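PDB 5WA4: pyridine synthase TbtD, which probably catalyses the formal [4+2] aza-cycloaddition that forms the central pyridine ring of the thiopeptide antibiotic thiomuracin, recognising the leader peptide of its substrate. Local coordinates for residues R48-G53 with G112-W117. Numbering follows the deposited sequence.
Sequences RHWRRG and GPLMPW
Arg52 and Trp117 bring the hairpin loop after strand 44-49 against the irregular loop that follows helix 98-107. The hairpin reverses through a type II turn from Trp50 to Gly53, closed by a backbone hydrogen bond from Gly53 N to Trp50 O. The backbone angles of Gly53 (phi 108°) by themselves call for a residue without a side chain. Its CA then lies 3.5 Å from the centroid of the Trp117 six-membered ring, close to the ring normal, a CH-pi contact over the face. The carbonyl carbon of Arg52 lies over the same indole nearer its rim, and His18 meets Trp117 edge-to-face.

Arg52 has the most surface buried by the contact. Its chain, bent at chi2 and chi3, lays Arg52 CG 3.4 Å from Pro113 O and brings Arg52 NH1 obliquely to Pro116 O at 3.3 Å, a weak hydrogen bond. Pro116 follows a cis peptide bond, part of the bend that leads the loop on to Trp117.

Arg51 reaches the start of this loop. CG anti to the backbone N carries the chain outward, and a bend at chi3 (100°) turns NE onto Pro113. Arg51 NE donates to Pro113 O (3.0 Å, N-H...O 147°), near the guanidinium edge but tilted from both the guanidinium and carbonyl planes. Gly112 CA lies over one guanidinium face, and NH1 forms a salt bridge with Glu110. Leu114 CD2 packs 3.8 Å from Arg51 CG and meets the Trp50 ring at its edge, its branched aliphatic tip suiting both.

Pro113 also packs on an acidic side chain of the bound leader peptide. Of the loop's carbonyls, Arg51 uses one well and Arg52 another weakly, with Glu110 probably balancing the Arg51 charge.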
loop_
_atom_site.group_PDB
_atom_site.type_symbol
_atom_site.label_atom_id
_atom_site.label_comp_id
_atom_site.label_asym_id
_atom_site.label_seq_id
_atom_site.Cartn_x
_atom_site.Cartn_y
_atom_site.Cartn_z
ATOM N N ARG E 48 -8.000 -36.494 -5.887
ATOM C CA ARG E 48 -6.567 -36.521 -6.180
ATOM C C ARG E 48 -5.823 -35.509 -5.336
ATOM O O ARG E 48 -6.352 -34.438 -5.043
ATOM C CB ARG E 48 -6.294 -36.221 -7.647
ATOM C CG ARG E 48 -7.207 -36.919 -8.583
ATOM C CD ARG E 48 -7.048 -36.376 -9.951
ATOM N NE ARG E 48 -7.969 -37.023 -10.877
ATOM C CZ ARG E 48 -7.649 -37.391 -12.115
ATOM N NH1 ARG E 48 -6.413 -37.219 -12.542
ATOM N NH2 ARG E 48 -8.553 -37.947 -12.919
ATOM N N HIS E 49 -4.594 -35.840 -4.969
ATOM C CA HIS E 49 -3.695 -34.908 -4.304
ATOM C C HIS E 49 -2.205 -35.260 -4.565
ATOM O O HIS E 49 -1.873 -36.407 -4.885
ATOM C CB HIS E 49 -3.955 -34.883 -2.795
ATOM C CG HIS E 49 -3.447 -33.646 -2.124
ATOM N ND1 HIS E 49 -2.193 -33.568 -1.560
ATOM C CD2 HIS E 49 -4.017 -32.428 -1.950
ATOM C CE1 HIS E 49 -2.014 -32.356 -1.058
ATOM N NE2 HIS E 49 -3.107 -31.647 -1.279
ATOM N N TRP E 50 -1.337 -34.262 -4.362
ATOM C CA TRP E 50 0.083 -34.291 -4.681
ATOM C C TRP E 50 1.027 -34.715 -3.567
ATOM O O TRP E 50 2.158 -35.119 -3.834
ATOM C CB TRP E 50 0.531 -32.904 -5.151
ATOM C CG TRP E 50 0.185 -31.773 -4.212
ATOM C CD1 TRP E 50 -0.933 -31.000 -4.252
ATOM C CD2 TRP E 50 0.966 -31.287 -3.094
ATOM N NE1 TRP E 50 -0.911 -30.071 -3.245
ATOM C CE2 TRP E 50 0.231 -30.220 -2.519
ATOM C CE3 TRP E 50 2.195 -31.650 -2.532
ATOM C CZ2 TRP E 50 0.697 -29.512 -1.401
ATOM C CZ3 TRP E 50 2.653 -30.940 -1.423
ATOM C CH2 TRP E 50 1.903 -29.882 -0.871
ATOM N N ARG E 51 0.588 -34.607 -2.323
ATOM C CA ARG E 51 1.531 -34.654 -1.224
ATOM C C ARG E 51 2.079 -36.046 -0.985
ATOM O O ARG E 51 1.321 -37.013 -0.877
ATOM C CB ARG E 51 0.878 -34.118 0.044
ATOM C CG ARG E 51 1.858 -33.531 1.023
ATOM C CD ARG E 51 1.175 -33.260 2.332
ATOM N NE ARG E 51 1.414 -34.272 3.353
ATOM C CZ ARG E 51 0.491 -34.646 4.225
ATOM N NH1 ARG E 51 -0.712 -34.099 4.151
ATOM N NH2 ARG E 51 0.760 -35.568 5.149
ATOM N N ARG E 52 3.401 -36.129 -0.904
ATOM C CA ARG E 52 4.112 -37.396 -0.750
ATOM C C ARG E 52 3.899 -38.312 -1.952
ATOM O O ARG E 52 3.978 -39.534 -1.826
ATOM C CB ARG E 52 3.673 -38.101 0.530
ATOM C CG ARG E 52 3.814 -37.246 1.760
ATOM C CD ARG E 52 4.341 -38.076 2.904
ATOM N NE ARG E 52 3.443 -39.189 3.195
ATOM C CZ ARG E 52 3.819 -40.284 3.844
ATOM N NH1 ARG E 52 5.093 -40.403 4.246
ATOM N NH2 ARG E 52 2.935 -41.261 4.070
ATOM N N GLY E 53 3.611 -37.716 -3.109
ATOM C CA GLY E 53 3.478 -38.459 -4.345
ATOM C C GLY E 53 2.045 -38.554 -4.819
ATOM O O GLY E 53 1.152 -38.823 -4.010
ATOM N N GLY E 112 2.095 -31.535 7.014
ATOM C CA GLY E 112 2.455 -32.933 6.937
ATOM C C GLY E 112 3.802 -33.008 6.256
ATOM O O GLY E 112 4.266 -32.012 5.695
ATOM N N PRO E 113 4.452 -34.173 6.323
ATOM C CA PRO E 113 5.699 -34.349 5.584
ATOM C C PRO E 113 5.492 -34.122 4.104
ATOM O O PRO E 113 4.422 -34.442 3.596
ATOM C CB PRO E 113 6.069 -35.798 5.877
ATOM C CG PRO E 113 5.502 -36.029 7.249
ATOM C CD PRO E 113 4.188 -35.292 7.238
ATOM N N LEU E 114 6.472 -33.522 3.445
ATOM C CA LEU E 114 6.482 -33.432 1.999
ATOM C C LEU E 114 7.385 -34.514 1.456
ATOM O O LEU E 114 7.137 -35.038 0.373
ATOM C CB LEU E 114 6.963 -32.068 1.535
ATOM C CG LEU E 114 6.179 -30.856 2.021
ATOM C CD1 LEU E 114 6.733 -29.577 1.387
ATOM C CD2 LEU E 114 4.694 -31.022 1.689
ATOM N N MET E 115 8.438 -34.800 2.236
ATOM C CA MET E 115 9.456 -35.851 2.038
ATOM C C MET E 115 9.545 -36.709 3.296
ATOM O O MET E 115 9.372 -36.187 4.398
ATOM C CB MET E 115 10.838 -35.242 1.794
ATOM C CG MET E 115 11.105 -34.729 0.409
ATOM S SD MET E 115 11.206 -36.059 -0.793
ATOM C CE MET E 115 9.883 -35.534 -1.871
ATOM N N PRO E 116 9.833 -38.017 3.170
ATOM C CA PRO E 116 9.913 -38.968 2.057
ATOM C C PRO E 116 8.542 -39.385 1.536
ATOM O O PRO E 116 7.638 -39.539 2.359
ATOM C CB PRO E 116 10.600 -40.182 2.695
ATOM C CG PRO E 116 11.321 -39.644 3.872
ATOM C CD PRO E 116 10.420 -38.590 4.393
ATOM N N TRP E 117 8.394 -39.600 0.229
ATOM C CA TRP E 117 7.123 -40.084 -0.324
ATOM C C TRP E 117 6.664 -41.392 0.323
ATOM O O TRP E 117 7.464 -42.195 0.810
ATOM C CB TRP E 117 7.214 -40.278 -1.847
ATOM C CG TRP E 117 7.207 -38.979 -2.623
ATOM C CD1 TRP E 117 7.418 -37.732 -2.117
ATOM C CD2 TRP E 117 6.975 -38.803 -4.032
ATOM N NE1 TRP E 117 7.332 -36.793 -3.118
ATOM C CE2 TRP E 117 7.056 -37.422 -4.300
ATOM C CE3 TRP E 117 6.686 -39.677 -5.090
ATOM C CZ2 TRP E 117 6.880 -36.893 -5.580
ATOM C CZ3 TRP E 117 6.505 -39.148 -6.371
ATOM C CH2 TRP E 117 6.598 -37.773 -6.600
#